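Local coordinates for diaminopimelate decarboxylase (Helicobacter pylori, PDB 2QGH), which catalyses the PLP-dependent decarboxylation of meso-diaminopimelate to L-lysine, the last step of lysine biosynthesis, at residues Leu189-Lys192 and Phe196-Pro199; Phe316-Pro319 and His323-His326. All coordinates share one frame; numbering follows the deposited sequence.

Overall arrangement
Contact 1 (189-192 with 196-199) comes first along the chain and is complete before contact 2 (316-319 with 323-326) begins. It joins helix 181-193 to strand 197-203 of the closed eight-stranded parallel barrel, within the pyridoxal-binding part of the chain. Contact 2 is built on the short helix 318-322 and the loop leading to strand 328-330, a member of the separate mixed sheet. The centres of contact 1 and contact 2 are about 42 Å apart, on opposite sides of the centre of the chain, and the nearest atoms of contact 1 and contact 2 are about 33 Å apart. They share no helix, strand or sheet: contact 1 is packing in the barrel wall, whereas contact 2 holds an arginine that binds the product lysine.

Contact 1: Leu189-Lys192 and Phe196-Pro199; sequences LWAK and FLEP
Ala191, on helix 181-193, packs its methyl group against Leu197 and Pro199, both on strand 197-203, and supplies most of the helix side of the contact. Ala191 CB lies 3.8 Å from Pro199 CD and 3.9 Å from Leu197 CB, so one methyl bridges two strand residues that project from the same side of the strand. Pro199 presents the CB, CG and CD side of its ring to that methyl. Leu197 CG stands anti to the carbonyl carbon (chi1 -63°), and Leu197 CD1 comes within 3.8 Å of Ala191 CA. Leu197 CD1 also meets the benzo edge of the Trp190 indole, near the ring plane, 4.1 Å from Trp190 CZ3.

Polar groups contribute no hydrogen bond between the segments. Ala191 O and Leu197 O are both acceptors and come within 3.2 Å of each other, while Pro199 CD lies 3.7 Å from Ala191 O. Leu197 O instead accepts a hydrogen bond from Lys149 NZ, which would ease the closeness of the two carbonyls.

The pairing is the helix-to-strand packing of an alpha/beta barrel, at the short connection between helix 181-193 and the next barrel strand. Backbone hydrogen bonds between Glu198 and both Ala150 and Ile152 tie that strand to strand 150-155, and Pro199 also packs on Ile152. On the adjoining helix 133-146, Leu136 touches Leu197, while Phe133 meets the Trp190 ring edge-to-face.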
ATOM      1  N   LEU A 189      -8.836 -36.197 -11.153  1.00 27.51           N
ATOM      2  CA  LEU A 189      -8.975 -37.635 -10.968  1.00 29.57           C
ATOM      3  C   LEU A 189      -8.692 -37.961  -9.509  1.00 28.18           C
ATOM      4  O   LEU A 189      -9.361 -38.796  -8.905  1.00 28.62           O
ATOM      5  CB  LEU A 189      -7.997 -38.385 -11.881  1.00 29.87           C
ATOM      6  CG  LEU A 189      -8.247 -38.177 -13.379  1.00 32.53           C
ATOM      7  CD1 LEU A 189      -7.151 -38.836 -14.202  1.00 31.34           C
ATOM      8  CD2 LEU A 189      -9.611 -38.747 -13.736  1.00 31.59           C
ATOM      9  N   TRP A 190      -7.709 -37.263  -8.951  1.00 28.36           N
ATOM     10  CA  TRP A 190      -7.299 -37.453  -7.568  1.00 27.79           C
ATOM     11  C   TRP A 190      -8.402 -37.099  -6.577  1.00 28.74           C
ATOM     12  O   TRP A 190      -8.593 -37.792  -5.576  1.00 29.17           O
ATOM     13  CB  TRP A 190      -6.080 -36.595  -7.279  1.00 28.73           C
ATOM     14  CG  TRP A 190      -5.171 -37.197  -6.289  1.00 28.57           C
ATOM     15  CD1 TRP A 190      -4.181 -38.109  -6.534  1.00 30.02           C
ATOM     16  CD2 TRP A 190      -5.145 -36.936  -4.888  1.00 27.78           C
ATOM     17  NE1 TRP A 190      -3.534 -38.428  -5.365  1.00 31.19           N
ATOM     18  CE2 TRP A 190      -4.106 -37.721  -4.338  1.00 30.16           C
ATOM     19  CE3 TRP A 190      -5.894 -36.115  -4.042  1.00 28.78           C
ATOM     20  CZ2 TRP A 190      -3.797 -37.707  -2.979  1.00 30.34           C
ATOM     21  CZ3 TRP A 190      -5.590 -36.098  -2.693  1.00 29.16           C
ATOM     22  CH2 TRP A 190      -4.545 -36.891  -2.174  1.00 31.10           C
ATOM     23  N   ALA A 191      -9.118 -36.012  -6.853  1.00 27.94           N
ATOM     24  CA  ALA A 191     -10.199 -35.576  -5.977  1.00 28.60           C
ATOM     25  C   ALA A 191     -11.399 -36.509  -6.117  1.00 29.14           C
ATOM     26  O   ALA A 191     -12.195 -36.648  -5.192  1.00 30.02           O
ATOM     27  CB  ALA A 191     -10.606 -34.137  -6.308  1.00 26.71           C
ATOM     28  N   LYS A 192     -11.524 -37.147  -7.276  1.00 28.58           N
ATOM     29  CA  LYS A 192     -12.629 -38.072  -7.521  1.00 29.04           C
ATOM     30  C   LYS A 192     -12.462 -39.325  -6.658  1.00 27.49           C
ATOM     31  O   LYS A 192     -13.394 -39.742  -5.981  1.00 26.84           O
ATOM     32  CB  LYS A 192     -12.669 -38.453  -9.007  1.00 28.73           C
ATOM     33  CG  LYS A 192     -13.800 -39.381  -9.408  1.00 29.73           C
ATOM     34  CD  LYS A 192     -13.720 -39.686 -10.903  1.00 32.57           C
ATOM     35  CE  LYS A 192     -14.817 -40.636 -11.367  1.00 34.97           C
ATOM     36  NZ  LYS A 192     -14.599 -42.039 -10.903  1.00 36.54           N
ATOM     37  N   PHE A 196     -12.775 -37.735   0.648  1.00 26.81           N
ATOM     38  CA  PHE A 196     -12.902 -36.470   1.351  1.00 26.82           C
ATOM     39  C   PHE A 196     -12.868 -35.244   0.454  1.00 26.64           C
ATOM     40  O   PHE A 196     -12.774 -34.115   0.933  1.00 28.21           O
ATOM     41  CB  PHE A 196     -11.826 -36.391   2.434  1.00 26.99           C
ATOM     42  CG  PHE A 196     -11.774 -37.615   3.293  1.00 27.28           C
ATOM     43  CD1 PHE A 196     -10.958 -38.689   2.946  1.00 26.78           C
ATOM     44  CD2 PHE A 196     -12.597 -37.727   4.411  1.00 27.03           C
ATOM     45  CE1 PHE A 196     -10.963 -39.863   3.699  1.00 28.16           C
ATOM     46  CE2 PHE A 196     -12.613 -38.896   5.171  1.00 27.26           C
ATOM     47  CZ  PHE A 196     -11.795 -39.966   4.816  1.00 27.59           C
ATOM     48  N   LEU A 197     -12.953 -35.472  -0.848  1.00 25.98           N
ATOM     49  CA  LEU A 197     -12.963 -34.385  -1.807  1.00 27.38           C
ATOM     50  C   LEU A 197     -14.094 -34.655  -2.776  1.00 27.01           C
ATOM     51  O   LEU A 197     -14.417 -35.802  -3.050  1.00 29.02           O
ATOM     52  CB  LEU A 197     -11.637 -34.313  -2.567  1.00 27.16           C
ATOM     53  CG  LEU A 197     -10.392 -34.025  -1.724  1.00 27.90           C
ATOM     54  CD1 LEU A 197      -9.158 -34.089  -2.610  1.00 27.33           C
ATOM     55  CD2 LEU A 197     -10.516 -32.664  -1.064  1.00 25.94           C
ATOM     56  N   GLU A 198     -14.699 -33.592  -3.282  1.00 28.06           N
ATOM     57  CA  GLU A 198     -15.794 -33.709  -4.231  1.00 25.99           C
ATOM     58  C   GLU A 198     -15.643 -32.597  -5.262  1.00 24.63           C
ATOM     59  O   GLU A 198     -16.103 -31.474  -5.052  1.00 24.51           O
ATOM     60  CB  GLU A 198     -17.134 -33.592  -3.496  1.00 26.91           C
ATOM     61  CG  GLU A 198     -18.362 -33.580  -4.399  1.00 32.37           C
ATOM     62  CD  GLU A 198     -19.668 -33.532  -3.611  1.00 36.72           C
ATOM     63  OE1 GLU A 198     -19.773 -32.716  -2.668  1.00 40.74           O
ATOM     64  OE2 GLU A 198     -20.597 -34.306  -3.937  1.00 40.73           O
ATOM     65  N   PRO A 199     -14.979 -32.895  -6.393  1.00 23.32           N
ATOM     66  CA  PRO A 199     -14.786 -31.887  -7.440  1.00 22.52           C
ATOM     67  C   PRO A 199     -16.126 -31.549  -8.074  1.00 23.06           C
ATOM     68  O   PRO A 199     -16.776 -32.415  -8.660  1.00 25.06           O
ATOM     69  CB  PRO A 199     -13.831 -32.581  -8.410  1.00 22.42           C
ATOM     70  CG  PRO A 199     -14.241 -34.017  -8.300  1.00 21.00           C
ATOM     71  CD  PRO A 199     -14.419 -34.196  -6.805  1.00 21.82           C
TER

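Contact 2: Phe316-Pro319 and His323-His326; sequences FLRP and HAKH. With LYS (lysine), chain C.
Arg318 uses three nitrogens to join His326 and the carboxylate of the bound lysine. Arg318 NE donates to lysine O at 2.8 Å, and Arg318 NH2 makes a weak bond to lysine OXT at 2.7 Å. Facing the other way, Arg318 NH1 donates to His326 NE2 over 3.1 Å (N-H...N 151°); NE2 is close to the guanidinium plane, NH1 somewhat out of the imidazole plane, and the planes are 66° apart. Bends at chi2 and chi3 turn the guanidinium to serve both partners, while Ala324 CB lies over one face, 3.4 Å from Arg318 NH1.

Behind this shell, Phe316 points its edge at the His326 ring in a T-shaped pair, with CZ over the centre of the imidazole and the planes at 88°. His326 ND1 is bonded to Glu373 O, which fixes the rotation of the ring. Pro319 CA makes a CH...O contact of 3.4 Å with Ala324 O where the chain turns back after helix 318-322.

With ND1 bonded to a carbonyl, His326 is probably neutral with its proton there, leaving NE2 to accept from Arg318. Arg282, Tyr322 and, from the second subunit, Glu350 also bond the ligand, so both subunits complete the product pocket.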
ATOM      1  N   PHE A 316      -5.036   6.203  -1.608  1.00 18.00           N
ATOM      2  CA  PHE A 316      -5.350   5.694  -2.936  1.00 18.65           C
ATOM      3  C   PHE A 316      -4.051   5.307  -3.609  1.00 17.81           C
ATOM      4  O   PHE A 316      -3.298   6.159  -4.079  1.00 16.77           O
ATOM      5  CB  PHE A 316      -6.082   6.779  -3.734  1.00 19.51           C
ATOM      6  CG  PHE A 316      -6.544   6.333  -5.084  1.00 22.56           C
ATOM      7  CD1 PHE A 316      -7.345   5.198  -5.221  1.00 23.93           C
ATOM      8  CD2 PHE A 316      -6.178   7.042  -6.225  1.00 22.44           C
ATOM      9  CE1 PHE A 316      -7.773   4.773  -6.480  1.00 24.85           C
ATOM     10  CE2 PHE A 316      -6.601   6.626  -7.492  1.00 25.28           C
ATOM     11  CZ  PHE A 316      -7.399   5.489  -7.620  1.00 25.39           C
ATOM     12  N   LEU A 317      -3.818   4.001  -3.667  1.00 17.80           N
ATOM     13  CA  LEU A 317      -2.598   3.422  -4.212  1.00 16.78           C
ATOM     14  C   LEU A 317      -2.518   3.154  -5.718  1.00 17.92           C
ATOM     15  O   LEU A 317      -1.418   3.005  -6.262  1.00 15.61           O
ATOM     16  CB  LEU A 317      -2.330   2.116  -3.458  1.00 18.12           C
ATOM     17  CG  LEU A 317      -0.952   1.457  -3.522  1.00 21.40           C
ATOM     18  CD1 LEU A 317       0.102   2.422  -2.957  1.00 21.41           C
ATOM     19  CD2 LEU A 317      -0.976   0.154  -2.733  1.00 18.15           C
ATOM     20  N   ARG A 318      -3.661   3.110  -6.401  1.00 18.37           N
ATOM     21  CA  ARG A 318      -3.667   2.773  -7.824  1.00 19.24           C
ATOM     22  C   ARG A 318      -2.706   3.522  -8.758  1.00 21.00           C
ATOM     23  O   ARG A 318      -1.975   2.895  -9.530  1.00 19.75           O
ATOM     24  CB  ARG A 318      -5.101   2.839  -8.382  1.00 19.00           C
ATOM     25  CG  ARG A 318      -6.081   1.881  -7.705  1.00 20.37           C
ATOM     26  CD  ARG A 318      -7.131   1.335  -8.677  1.00 21.33           C
ATOM     27  NE  ARG A 318      -6.547   0.358  -9.591  1.00 22.38           N
ATOM     28  CZ  ARG A 318      -6.556   0.459 -10.918  1.00 23.03           C
ATOM     29  NH1 ARG A 318      -7.125   1.498 -11.511  1.00 23.13           N
ATOM     30  NH2 ARG A 318      -5.981  -0.480 -11.655  1.00 21.59           N
ATOM     31  N   PRO A 319      -2.682   4.864  -8.704  1.00 22.05           N
ATOM     32  CA  PRO A 319      -1.778   5.610  -9.588  1.00 21.42           C
ATOM     33  C   PRO A 319      -0.317   5.178  -9.508  1.00 22.04           C
ATOM     34  O   PRO A 319       0.321   4.931 -10.530  1.00 22.94           O
ATOM     35  CB  PRO A 319      -1.976   7.058  -9.143  1.00 19.86           C
ATOM     36  CG  PRO A 319      -3.381   7.067  -8.667  1.00 21.55           C
ATOM     37  CD  PRO A 319      -3.460   5.789  -7.865  1.00 20.80           C
ATOM     38  N   HIS A 323       0.240   2.867 -12.285  1.00 23.66           N
ATOM     39  CA  HIS A 323       0.308   3.995 -13.208  1.00 25.68           C
ATOM     40  C   HIS A 323      -1.104   4.253 -13.734  1.00 25.54           C
ATOM     41  O   HIS A 323      -1.286   4.652 -14.885  1.00 24.85           O
ATOM     42  CB  HIS A 323       1.241   3.697 -14.386  1.00 28.75           C
ATOM     43  CG  HIS A 323       2.684   3.580 -14.001  1.00 35.39           C
ATOM     44  ND1 HIS A 323       3.190   2.488 -13.326  1.00 39.11           N
ATOM     45  CD2 HIS A 323       3.725   4.427 -14.182  1.00 36.85           C
ATOM     46  CE1 HIS A 323       4.481   2.670 -13.107  1.00 39.55           C
ATOM     47  NE2 HIS A 323       4.831   3.838 -13.615  1.00 38.61           N
ATOM     48  N   ALA A 324      -2.099   4.015 -12.886  1.00 24.48           N
ATOM     49  CA  ALA A 324      -3.493   4.212 -13.269  1.00 24.18           C
ATOM     50  C   ALA A 324      -3.895   5.684 -13.244  1.00 25.51           C
ATOM     51  O   ALA A 324      -3.441   6.461 -12.403  1.00 26.42           O
ATOM     52  CB  ALA A 324      -4.400   3.415 -12.354  1.00 22.01           C
ATOM     53  N   LYS A 325      -4.753   6.061 -14.179  1.00 26.19           N
ATOM     54  CA  LYS A 325      -5.226   7.428 -14.260  1.00 26.48           C
ATOM     55  C   LYS A 325      -6.727   7.475 -14.048  1.00 26.48           C
ATOM     56  O   LYS A 325      -7.494   6.971 -14.873  1.00 27.71           O
ATOM     57  CB  LYS A 325      -4.888   8.026 -15.626  1.00 28.00           C
ATOM     58  CG  LYS A 325      -3.405   8.007 -15.945  1.00 31.52           C
ATOM     59  CD  LYS A 325      -3.133   8.462 -17.364  1.00 34.30           C
ATOM     60  CE  LYS A 325      -1.656   8.325 -17.698  1.00 37.64           C
ATOM     61  NZ  LYS A 325      -1.368   8.678 -19.117  1.00 39.08           N
ATOM     62  N   HIS A 326      -7.142   8.052 -12.927  1.00 24.45           N
ATOM     63  CA  HIS A 326      -8.556   8.210 -12.628  1.00 23.50           C
ATOM     64  C   HIS A 326      -8.906   9.677 -12.878  1.00 24.19           C
ATOM     65  O   HIS A 326      -8.104  10.568 -12.608  1.00 25.20           O
ATOM     66  CB  HIS A 326      -8.845   7.837 -11.172  1.00 21.40           C
ATOM     67  CG  HIS A 326      -8.702   6.374 -10.884  1.00 19.61           C
ATOM     68  ND1 HIS A 326      -9.729   5.615 -10.368  1.00 17.33           N
ATOM     69  CD2 HIS A 326      -7.649   5.535 -11.028  1.00 16.89           C
ATOM     70  CE1 HIS A 326      -9.317   4.370 -10.204  1.00 18.08           C
ATOM     71  NE2 HIS A 326      -8.057   4.295 -10.597  1.00 20.11           N
TER
HETATM   72  N   LYS C 407      -5.555  -4.367  -7.142  1.00 19.82           N
HETATM   73  CA  LYS C 407      -5.661  -4.330  -8.634  1.00 22.77           C
HETATM   74  C   LYS C 407      -6.086  -2.939  -9.104  1.00 23.07           C
HETATM   75  O   LYS C 407      -6.045  -2.017  -8.265  1.00 24.45           O
HETATM   76  CB  LYS C 407      -6.668  -5.391  -9.114  1.00 20.42           C
HETATM   77  CG  LYS C 407      -6.213  -6.817  -8.837  1.00 18.80           C
HETATM   78  CD  LYS C 407      -7.337  -7.827  -8.972  1.00 18.36           C
HETATM   79  CE  LYS C 407      -6.808  -9.234  -8.701  1.00 19.60           C
HETATM   80  NZ  LYS C 407      -7.861 -10.303  -8.636  1.00 20.66           N
HETATM   81  OXT LYS C 407      -6.451  -2.783 -10.290  1.00 22.80           O